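Long-range contact in glycoside Hydrolase (Bacteroides uniformis, PDB 5T9X), which probably hydrolyses glycosidic linkages in agarose-type algal galactans, as a family 16 glycoside hydrolase from a human gut bacterium: residues Glu68-Ser73 with Ile336-Glu341. Sequence-based numbering, arbitrary orientation.
Sequences ELQSQS and IYKPVE
Glu68 and Lys338 join strand 65-69 to the C-terminal strand 329-341 as an antiparallel hydrogen-bonded pair: Glu68 N donates to Lys338 O (2.8 Å) and Lys338 N returns a bond to Glu68 O. Next along, Leu69 and Tyr337 form a non-hydrogen-bonded pair, and Leu69 CD1 sits over one face of the Tyr337 ring, 4.1 Å from the ring centroid, in a CH-pi contact displaced toward the rim. Trp52 touches both side chains. Gln70 N bonds to Ile336 O, and a type I turn follows from Gln70 to Ser73. The Gln70 side chain lies across Lys338. Its CB packs against Ile336 O and CG2; Gln70 CG, set beside the backbone N (chi1 -58°), lies 3.8 Å from Lys338 CG. A bend at chi2 (-64°) carries the amide across the lysine at about a right angle. Gln70 CD rests on Lys338 CG and CD, and Gln70 OE1 approaches Lys338 CD at 3.4 Å. Gln70 NE2 bonds to Glu68 O at 3.0 Å, straight at the hydrogen (171°) but from above the carbonyl plane, and weakly to Glu68 OE2. Lys338 N reaches Glu68 O from the opposite face. With an alanine here instead of Gln70, Glu68 O is likely to lose its second donor and the lysine methylenes their cover. Beyond them, Lys338 NZ bonds to the carbonyls of Pro161 and Val159. Ser73 OG donates to Gln70 O and accepts from Ile336 N at 3.0 Å, while Ile336 CD1 packs on Gln72 CG. Gln72's amide bonds to Thr156 and Lys91. Chemically, the serine hydroxyl supplements the backbone bonds and links the turn to the C-terminal strand of what is probably a GH16 beta-sandwich, whereas the Gln70 amide braces its own segment and crosses only by packing on lysine methylenes.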
# COMPACT_ATOMS: atom_id res chain seq x y z
N GLU A 68 -14.13 -16.49 5.78
CA GLU A 68 -15.30 -15.67 5.94
C GLU A 68 -14.96 -14.23 5.52
O GLU A 68 -14.08 -13.59 6.09
CB GLU A 68 -15.78 -15.74 7.38
CG GLU A 68 -16.86 -14.75 7.77
CD GLU A 68 -17.16 -14.81 9.26
OE1 GLU A 68 -17.90 -15.76 9.68
OE2 GLU A 68 -16.66 -13.92 10.02
N LEU A 69 -15.70 -13.73 4.55
CA LEU A 69 -15.53 -12.38 4.08
C LEU A 69 -15.87 -11.40 5.20
O LEU A 69 -16.84 -11.60 5.90
CB LEU A 69 -16.45 -12.15 2.89
CG LEU A 69 -16.31 -10.80 2.21
CD1 LEU A 69 -14.98 -10.70 1.45
CD2 LEU A 69 -17.50 -10.61 1.29
N GLN A 70 -15.05 -10.37 5.36
CA GLN A 70 -15.24 -9.38 6.41
C GLN A 70 -15.90 -8.17 5.80
O GLN A 70 -15.67 -7.88 4.63
CB GLN A 70 -13.89 -9.00 7.01
CG GLN A 70 -13.10 -10.16 7.60
CD GLN A 70 -13.81 -10.79 8.78
OE1 GLN A 70 -13.88 -10.21 9.85
NE2 GLN A 70 -14.33 -11.99 8.60
N SER A 71 -16.68 -7.43 6.58
CA SER A 71 -17.45 -6.32 6.00
C SER A 71 -16.64 -5.09 5.67
O SER A 71 -17.13 -4.22 4.93
CB SER A 71 -18.67 -5.94 6.86
OG SER A 71 -18.28 -5.60 8.16
N GLN A 72 -15.39 -5.02 6.14
CA GLN A 72 -14.47 -3.95 5.69
C GLN A 72 -14.11 -4.04 4.19
O GLN A 72 -13.74 -3.02 3.61
CB GLN A 72 -13.19 -3.94 6.52
CG GLN A 72 -12.15 -2.93 6.11
CD GLN A 72 -12.63 -1.53 6.35
OE1 GLN A 72 -12.88 -1.15 7.49
NE2 GLN A 72 -12.78 -0.74 5.29
N SER A 73 -14.19 -5.24 3.59
CA SER A 73 -13.98 -5.44 2.16
C SER A 73 -14.85 -4.48 1.34
O SER A 73 -15.97 -4.18 1.74
CB SER A 73 -14.35 -6.87 1.78
OG SER A 73 -13.74 -7.80 2.63
N ILE A 336 -11.06 -9.03 2.22
CA ILE A 336 -10.49 -9.42 3.51
C ILE A 336 -11.23 -10.64 4.01
O ILE A 336 -12.46 -10.61 4.09
CB ILE A 336 -10.69 -8.29 4.53
CG1 ILE A 336 -10.18 -6.96 3.98
CG2 ILE A 336 -9.99 -8.58 5.84
CD1 ILE A 336 -10.34 -5.83 4.95
N TYR A 337 -10.51 -11.71 4.35
CA TYR A 337 -11.08 -12.95 4.85
C TYR A 337 -10.36 -13.36 6.11
O TYR A 337 -9.13 -13.18 6.24
CB TYR A 337 -10.95 -14.12 3.85
CG TYR A 337 -11.61 -13.93 2.49
CD1 TYR A 337 -12.89 -14.44 2.22
CD2 TYR A 337 -10.95 -13.24 1.47
CE1 TYR A 337 -13.50 -14.26 0.97
CE2 TYR A 337 -11.54 -13.06 0.24
CZ TYR A 337 -12.81 -13.57 -0.00
OH TYR A 337 -13.37 -13.37 -1.22
N LYS A 338 -11.12 -13.95 7.04
CA LYS A 338 -10.57 -14.59 8.22
C LYS A 338 -11.04 -16.02 8.24
O LYS A 338 -12.15 -16.32 7.80
CB LYS A 338 -11.04 -13.91 9.48
CG LYS A 338 -10.71 -12.43 9.58
CD LYS A 338 -11.15 -11.93 10.96
CE LYS A 338 -10.00 -11.49 11.85
NZ LYS A 338 -8.91 -12.43 12.18
N PRO A 339 -10.20 -16.92 8.76
CA PRO A 339 -10.60 -18.30 8.98
C PRO A 339 -11.61 -18.47 10.13
O PRO A 339 -11.46 -17.86 11.16
CB PRO A 339 -9.28 -19.00 9.30
CG PRO A 339 -8.33 -17.96 9.71
CD PRO A 339 -8.88 -16.62 9.33
N VAL A 340 -12.65 -19.26 9.91
CA VAL A 340 -13.65 -19.62 10.93
C VAL A 340 -13.97 -21.11 10.81
O VAL A 340 -13.66 -21.74 9.78
CB VAL A 340 -14.95 -18.80 10.80
CG1 VAL A 340 -14.67 -17.33 11.05
CG2 VAL A 340 -15.59 -18.97 9.43
N GLU A 341 -14.59 -21.65 11.87
CA GLU A 341 -15.02 -23.06 11.91
C GLU A 341 -15.93 -23.41 10.75
O GLU A 341 -16.86 -22.66 10.47
CB GLU A 341 -15.80 -23.36 13.20
CG GLU A 341 -14.98 -23.79 14.41
CD GLU A 341 -15.86 -24.32 15.55
OE1 GLU A 341 -15.89 -25.56 15.80
OE2 GLU A 341 -16.56 -23.50 16.19